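PDB 3SZS: hellethionin-D from Helleborus purpurascens, which is a small secreted plant-defence thionin, toxic to animal cells and seemingly acting at the cell membrane, although its precise function is not known. Local coordinates for residues A[4-7]-A[8-11]. Residues are numbered along the deposited sequence; the frame is centred on the assembly and turned at random.
Sequences CRNT and LARN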
ATOM      1  N   CYS A   4       4.745   0.389  -1.710  1.00 69.57           N
ATOM      2  CA  CYS A   4       4.600   1.842  -1.533  1.00 68.54           C
ATOM      3  C   CYS A   4       5.880   2.601  -1.877  1.00 77.29           C
ATOM      4  O   CYS A   4       6.983   2.054  -1.817  1.00 84.05           O
ATOM      5  CB  CYS A   4       4.189   2.176  -0.098  1.00 65.77           C
ATOM      6  SG  CYS A   4       2.588   1.515   0.401  1.00 56.21           S
ATOM      7  N   ARG A   5       5.713   3.878  -2.206  1.00 77.67           N
ATOM      8  CA  ARG A   5       6.803   4.703  -2.731  1.00 86.35           C
ATOM      9  C   ARG A   5       7.805   5.184  -1.658  1.00 93.16           C
ATOM     10  O   ARG A   5       8.965   5.430  -1.969  1.00102.31           O
ATOM     11  CB  ARG A   5       6.220   5.887  -3.522  1.00 85.18           C
ATOM     12  CG  ARG A   5       5.576   6.951  -2.649  1.00 84.60           C
ATOM     13  CD  ARG A   5       4.293   7.555  -3.241  1.00 81.40           C
ATOM     14  NE  ARG A   5       3.569   8.294  -2.198  1.00 81.11           N
ATOM     15  CZ  ARG A   5       3.957   9.478  -1.703  1.00 86.97           C
ATOM     16  NH1 ARG A   5       5.056  10.094  -2.143  1.00 96.20           N
ATOM     17  NH2 ARG A   5       3.235  10.055  -0.757  1.00 84.15           N
ATOM     18  N   ASN A   6       7.347   5.323  -0.412  1.00 88.99           N
ATOM     19  CA  ASN A   6       8.210   5.690   0.716  1.00 95.17           C
ATOM     20  C   ASN A   6       7.584   5.269   2.053  1.00 89.28           C
ATOM     21  O   ASN A   6       6.465   4.753   2.085  1.00 80.82           O
ATOM     22  CB  ASN A   6       8.524   7.196   0.698  1.00100.59           C
ATOM     23  CG  ASN A   6       7.273   8.066   0.771  1.00 93.87           C
ATOM     24  OD1 ASN A   6       6.485   7.974   1.720  1.00 88.64           O
ATOM     25  ND2 ASN A   6       7.096   8.931  -0.224  1.00 94.40           N
ATOM     26  N   THR A   7       8.311   5.495   3.144  1.00 94.23           N
ATOM     27  CA  THR A   7       7.889   5.042   4.473  1.00 89.76           C
ATOM     28  C   THR A   7       6.667   5.789   5.029  1.00 82.02           C
ATOM     29  O   THR A   7       5.856   5.192   5.734  1.00 75.66           O
ATOM     30  CB  THR A   7       9.050   5.112   5.477  1.00 98.34           C
ATOM     31  OG1 THR A   7       9.739   6.359   5.331  1.00106.22           O
ATOM     32  CG2 THR A   7      10.029   3.978   5.226  1.00104.91           C
ATOM     33  N   LEU A   8       6.533   7.078   4.713  1.00 83.21           N
ATOM     34  CA  LEU A   8       5.320   7.837   5.057  1.00 76.86           C
ATOM     35  C   LEU A   8       4.103   7.198   4.383  1.00 67.71           C
ATOM     36  O   LEU A   8       3.052   7.016   5.018  1.00 61.88           O
ATOM     37  CB  LEU A   8       5.445   9.319   4.654  1.00 81.87           C
ATOM     38  CG  LEU A   8       6.245  10.251   5.577  1.00 90.71           C
ATOM     39  CD1 LEU A   8       6.668  11.529   4.846  1.00 97.07           C
ATOM     40  CD2 LEU A   8       5.443  10.580   6.839  1.00 87.10           C
ATOM     41  N   ALA A   9       4.251   6.838   3.107  1.00 67.36           N
ATOM     42  CA  ALA A   9       3.184   6.130   2.366  1.00 59.94           C
ATOM     43  C   ALA A   9       2.966   4.689   2.860  1.00 56.16           C
ATOM     44  O   ALA A   9       1.850   4.172   2.799  1.00 49.84           O
ATOM     45  CB  ALA A   9       3.472   6.137   0.869  1.00 61.69           C
ATOM     46  N   ARG A  10       4.036   4.039   3.324  1.00 61.02           N
ATOM     47  CA  ARG A  10       3.942   2.686   3.902  1.00 59.22           C
ATOM     48  C   ARG A  10       3.111   2.664   5.185  1.00 54.31           C
ATOM     49  O   ARG A  10       2.261   1.798   5.357  1.00 50.39           O
ATOM     50  CB  ARG A  10       5.345   2.108   4.165  1.00 67.02           C
ATOM     51  CG  ARG A  10       5.404   0.875   5.101  1.00 67.44           C
ATOM     52  CD  ARG A  10       4.458  -0.263   4.686  1.00 61.92           C
ATOM     53  NE  ARG A  10       4.741  -0.763   3.343  1.00 63.85           N
ATOM     54  CZ  ARG A  10       3.904  -1.492   2.603  1.00 58.77           C
ATOM     55  NH1 ARG A  10       2.691  -1.815   3.047  1.00 54.24           N
ATOM     56  NH2 ARG A  10       4.284  -1.888   1.397  1.00 61.08           N
ATOM     57  N   ASN A  11       3.372   3.601   6.087  1.00 56.02           N
ATOM     58  CA  ASN A  11       2.582   3.714   7.311  1.00 52.15           C
ATOM     59  C   ASN A  11       1.156   4.079   7.001  1.00 45.69           C
ATOM     60  O   ASN A  11       0.227   3.570   7.624  1.00 40.96           O
ATOM     61  CB  ASN A  11       3.184   4.750   8.246  1.00 57.01           C
ATOM     62  CG  ASN A  11       4.373   4.216   8.978  1.00 63.88           C
ATOM     63  OD1 ASN A  11       4.221   3.558  10.010  1.00 65.94           O
ATOM     64  ND2 ASN A  11       5.573   4.487   8.460  1.00 72.09           N
TER
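Asn6 grips the first turn of the helix twice: its side-chain OD1 accepts from Ala9 N at 2.9 Å, a nearly straight N-cap bond (163° at the hydrogen), and its carbonyl O takes Arg10 N at 2.8 Å, with the donor in the carbonyl plane. CG of Asn6 sits between its own N and carbonyl carbon (chi1 59°), which points the amide back toward the first N-H groups of the helix and lets OD1 reach Ala9 N. One residue on, Thr7 O carries two bonds from Asn11, whose N lies 3.0 Å away and whose ND2 lies 2.8 Å away; the two donors come from opposite faces of the carbonyl plane. In the thionin fold this is the turn leading from strand 2-4 into helix 7-18, and the disulfide of Cys4 to Cys32 joins that strand to its antiparallel partner, 32-34. The sulfur of Cys4 also lies over the centre of the Arg10 guanidinium, 3.9 Å above its plane. Bends at chi2 and chi3 fold the arginine back toward the strand, where NH1 is hydrogen-bonded to Ser2 OG. The methyl of buried Ala9 meets Cys4 CB at 4.1 Å, while Arg5 NE comes within 3.8 Å of Ala9 CB.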